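Local coordinates for entry-fusion complex associated protein OPG083 (Vaccinia virus, PDB 6CJ6) that belongs to the viral entry-fusion complex, which merges viral and host membranes and opens a pore that admits the virion core to the cytoplasm, at residues C47-T52 against M135-V140. Residues are numbered along the deposited sequence; the frame is centred on the assembly and turned at random.
Sequences CALRIT and MLLQIV. With PDO (1,3-propandiol), chain B; MOH (methanol), chain C.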
loop_
_atom_site.group_PDB
_atom_site.type_symbol
_atom_site.label_atom_id
_atom_site.label_comp_id
_atom_site.label_asym_id
_atom_site.label_seq_id
_atom_site.Cartn_x
_atom_site.Cartn_y
_atom_site.Cartn_z
ATOM N N CYS A 47 -14.393 8.873 -4.371
ATOM C CA CYS A 47 -13.508 7.792 -3.962
ATOM C C CYS A 47 -14.196 6.444 -4.128
ATOM O O CYS A 47 -15.361 6.279 -3.749
ATOM C CB CYS A 47 -13.090 7.975 -2.505
ATOM S SG CYS A 47 -11.736 6.901 -2.005
ATOM N N ALA A 48 -13.466 5.483 -4.685
ATOM C CA ALA A 48 -13.883 4.087 -4.737
ATOM C C ALA A 48 -12.887 3.288 -3.908
ATOM O O ALA A 48 -11.728 3.127 -4.307
ATOM C CB ALA A 48 -13.927 3.585 -6.180
ATOM N N LEU A 49 -13.330 2.806 -2.751
ATOM C CA LEU A 49 -12.492 2.013 -1.867
ATOM C C LEU A 49 -12.830 0.537 -2.016
ATOM O O LEU A 49 -14.005 0.163 -2.100
ATOM C CB LEU A 49 -12.688 2.436 -0.409
ATOM C CG LEU A 49 -11.878 3.625 0.102
ATOM C CD1 LEU A 49 -12.342 4.023 1.490
ATOM C CD2 LEU A 49 -10.396 3.284 0.121
ATOM N N ARG A 50 -11.794 -0.299 -2.055
ATOM C CA ARG A 50 -11.937 -1.752 -2.106
ATOM C C ARG A 50 -11.127 -2.326 -0.947
ATOM O O ARG A 50 -9.900 -2.431 -1.031
ATOM C CB ARG A 50 -11.457 -2.305 -3.444
ATOM C CG ARG A 50 -12.533 -2.367 -4.514
ATOM C CD ARG A 50 -13.195 -3.737 -4.554
ATOM N NE ARG A 50 -14.317 -3.774 -5.490
ATOM C CZ ARG A 50 -14.803 -4.884 -6.035
ATOM N NH1 ARG A 50 -14.260 -6.060 -5.752
ATOM N NH2 ARG A 50 -15.827 -4.818 -6.874
ATOM N N ILE A 51 -11.811 -2.693 0.132
ATOM C CA ILE A 51 -11.165 -3.184 1.343
ATOM C C ILE A 51 -11.306 -4.698 1.376
ATOM O O ILE A 51 -12.420 -5.227 1.289
ATOM C CB ILE A 51 -11.772 -2.538 2.598
ATOM C CG1 ILE A 51 -11.809 -1.018 2.437
ATOM C CG2 ILE A 51 -10.975 -2.931 3.836
ATOM C CD1 ILE A 51 -12.713 -0.318 3.422
ATOM N N THR A 52 -10.175 -5.394 1.491
ATOM C CA THR A 52 -10.145 -6.849 1.525
ATOM C C THR A 52 -9.129 -7.308 2.560
ATOM O O THR A 52 -8.136 -6.626 2.828
ATOM C CB THR A 52 -9.731 -7.437 0.171
ATOM O OG1 THR A 52 -8.453 -6.904 -0.206
ATOM C CG2 THR A 52 -10.762 -7.109 -0.903
ATOM N N MET A 135 -11.571 7.466 -8.216
ATOM C CA MET A 135 -10.253 6.954 -7.857
ATOM C C MET A 135 -10.436 5.624 -7.137
ATOM O O MET A 135 -10.892 5.590 -5.990
ATOM C CB MET A 135 -9.482 7.942 -6.983
ATOM C CG MET A 135 -8.150 7.387 -6.500
ATOM S SD MET A 135 -7.145 8.570 -5.584
ATOM C CE MET A 135 -6.750 9.751 -6.870
ATOM N N LEU A 136 -10.090 4.535 -7.814
ATOM C CA LEU A 136 -10.102 3.228 -7.177
ATOM C C LEU A 136 -8.888 3.096 -6.266
ATOM O O LEU A 136 -7.754 3.354 -6.681
ATOM C CB LEU A 136 -10.080 2.126 -8.235
ATOM C CG LEU A 136 -9.999 0.704 -7.679
ATOM C CD1 LEU A 136 -11.308 0.325 -6.999
ATOM C CD2 LEU A 136 -9.637 -0.290 -8.771
ATOM N N LEU A 137 -9.130 2.692 -5.018
ATOM C CA LEU A 137 -8.080 2.604 -4.001
ATOM C C LEU A 137 -8.256 1.276 -3.265
ATOM O O LEU A 137 -8.970 1.198 -2.262
ATOM C CB LEU A 137 -8.159 3.792 -3.054
ATOM C CG LEU A 137 -6.836 4.317 -2.508
ATOM C CD1 LEU A 137 -5.895 4.604 -3.657
ATOM C CD2 LEU A 137 -7.070 5.569 -1.684
ATOM N N GLN A 138 -7.603 0.232 -3.770
ATOM C CA GLN A 138 -7.677 -1.090 -3.161
ATOM C C GLN A 138 -6.778 -1.140 -1.933
ATOM O O GLN A 138 -5.556 -0.993 -2.044
ATOM C CB GLN A 138 -7.253 -2.148 -4.174
ATOM C CG GLN A 138 -8.235 -2.325 -5.310
ATOM C CD GLN A 138 -7.567 -2.779 -6.584
ATOM O OE1 GLN A 138 -7.017 -1.968 -7.332
ATOM N NE2 GLN A 138 -7.606 -4.081 -6.842
ATOM N N ILE A 139 -7.379 -1.348 -0.765
ATOM C CA ILE A 139 -6.662 -1.433 0.502
ATOM C C ILE A 139 -6.780 -2.865 1.005
ATOM O O ILE A 139 -7.892 -3.367 1.215
ATOM C CB ILE A 139 -7.203 -0.425 1.532
ATOM C CG1 ILE A 139 -6.559 0.950 1.335
ATOM C CG2 ILE A 139 -6.943 -0.902 2.948
ATOM C CD1 ILE A 139 -7.067 1.719 0.144
ATOM N N VAL A 140 -5.641 -3.528 1.190
ATOM C CA VAL A 140 -5.606 -4.925 1.605
ATOM C C VAL A 140 -5.026 -5.016 3.009
ATOM O O VAL A 140 -3.947 -4.477 3.282
ATOM C CB VAL A 140 -4.834 -5.805 0.603
ATOM C CG1 VAL A 140 -3.463 -5.222 0.307
ATOM C CG2 VAL A 140 -4.714 -7.228 1.128
HETATM C C1 PDO B . -8.832 -8.552 -4.533
HETATM O O1 PDO B . -8.440 -8.121 -3.307
HETATM C C2 PDO B . -8.147 -9.725 -5.083
HETATM C C3 PDO B . -7.395 -9.443 -6.334
HETATM O O3 PDO B . -8.344 -9.071 -7.218
HETATM C C MOH C . 0.161 -5.174 3.548
HETATM O O MOH C . -0.776 -4.437 4.308
#
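L49 leans its CD2 branch across to the neighbouring strand, where it meets CD1 of I139 at 3.7 Å, the two side chains crossing obliquely, and CB of L137 at 3.9 Å. With CG1 beside its backbone N (chi1 -84°), I139 turns CD1 back toward L137 at chi2 (75°), to this meeting point. On the other face, R50 packs alongside both L136 and Q138: its CB touches Q138 CG at 3.7 Å, while its CG meets L136 CD1 at 3.9 Å, the two chains slanting past each other. A bend at chi2 (-94°) then carries the guanidinium away from 135-140. The backbones form a parallel pair in register, with A48, R50 and T52 of 47-52 giving N-H groups to the carbonyl O atoms of M135, L137 and I139. A48 O takes L137 N at 2.7 Å, nearly along the C=O axis, and R50 O takes I139 N. Strand 133-141 is central in its small parallel sheet and 47-53 is an outer strand. The L49 face packs on strand 119-127, to which C47 is tied by its disulfide with C127; Q138 rests on helix 10-24. At the far end, T52 OG1 faces CB of V140 at 3.9 Å and makes a weak hydrogen bond to O1 of a propanediol that K54 also holds.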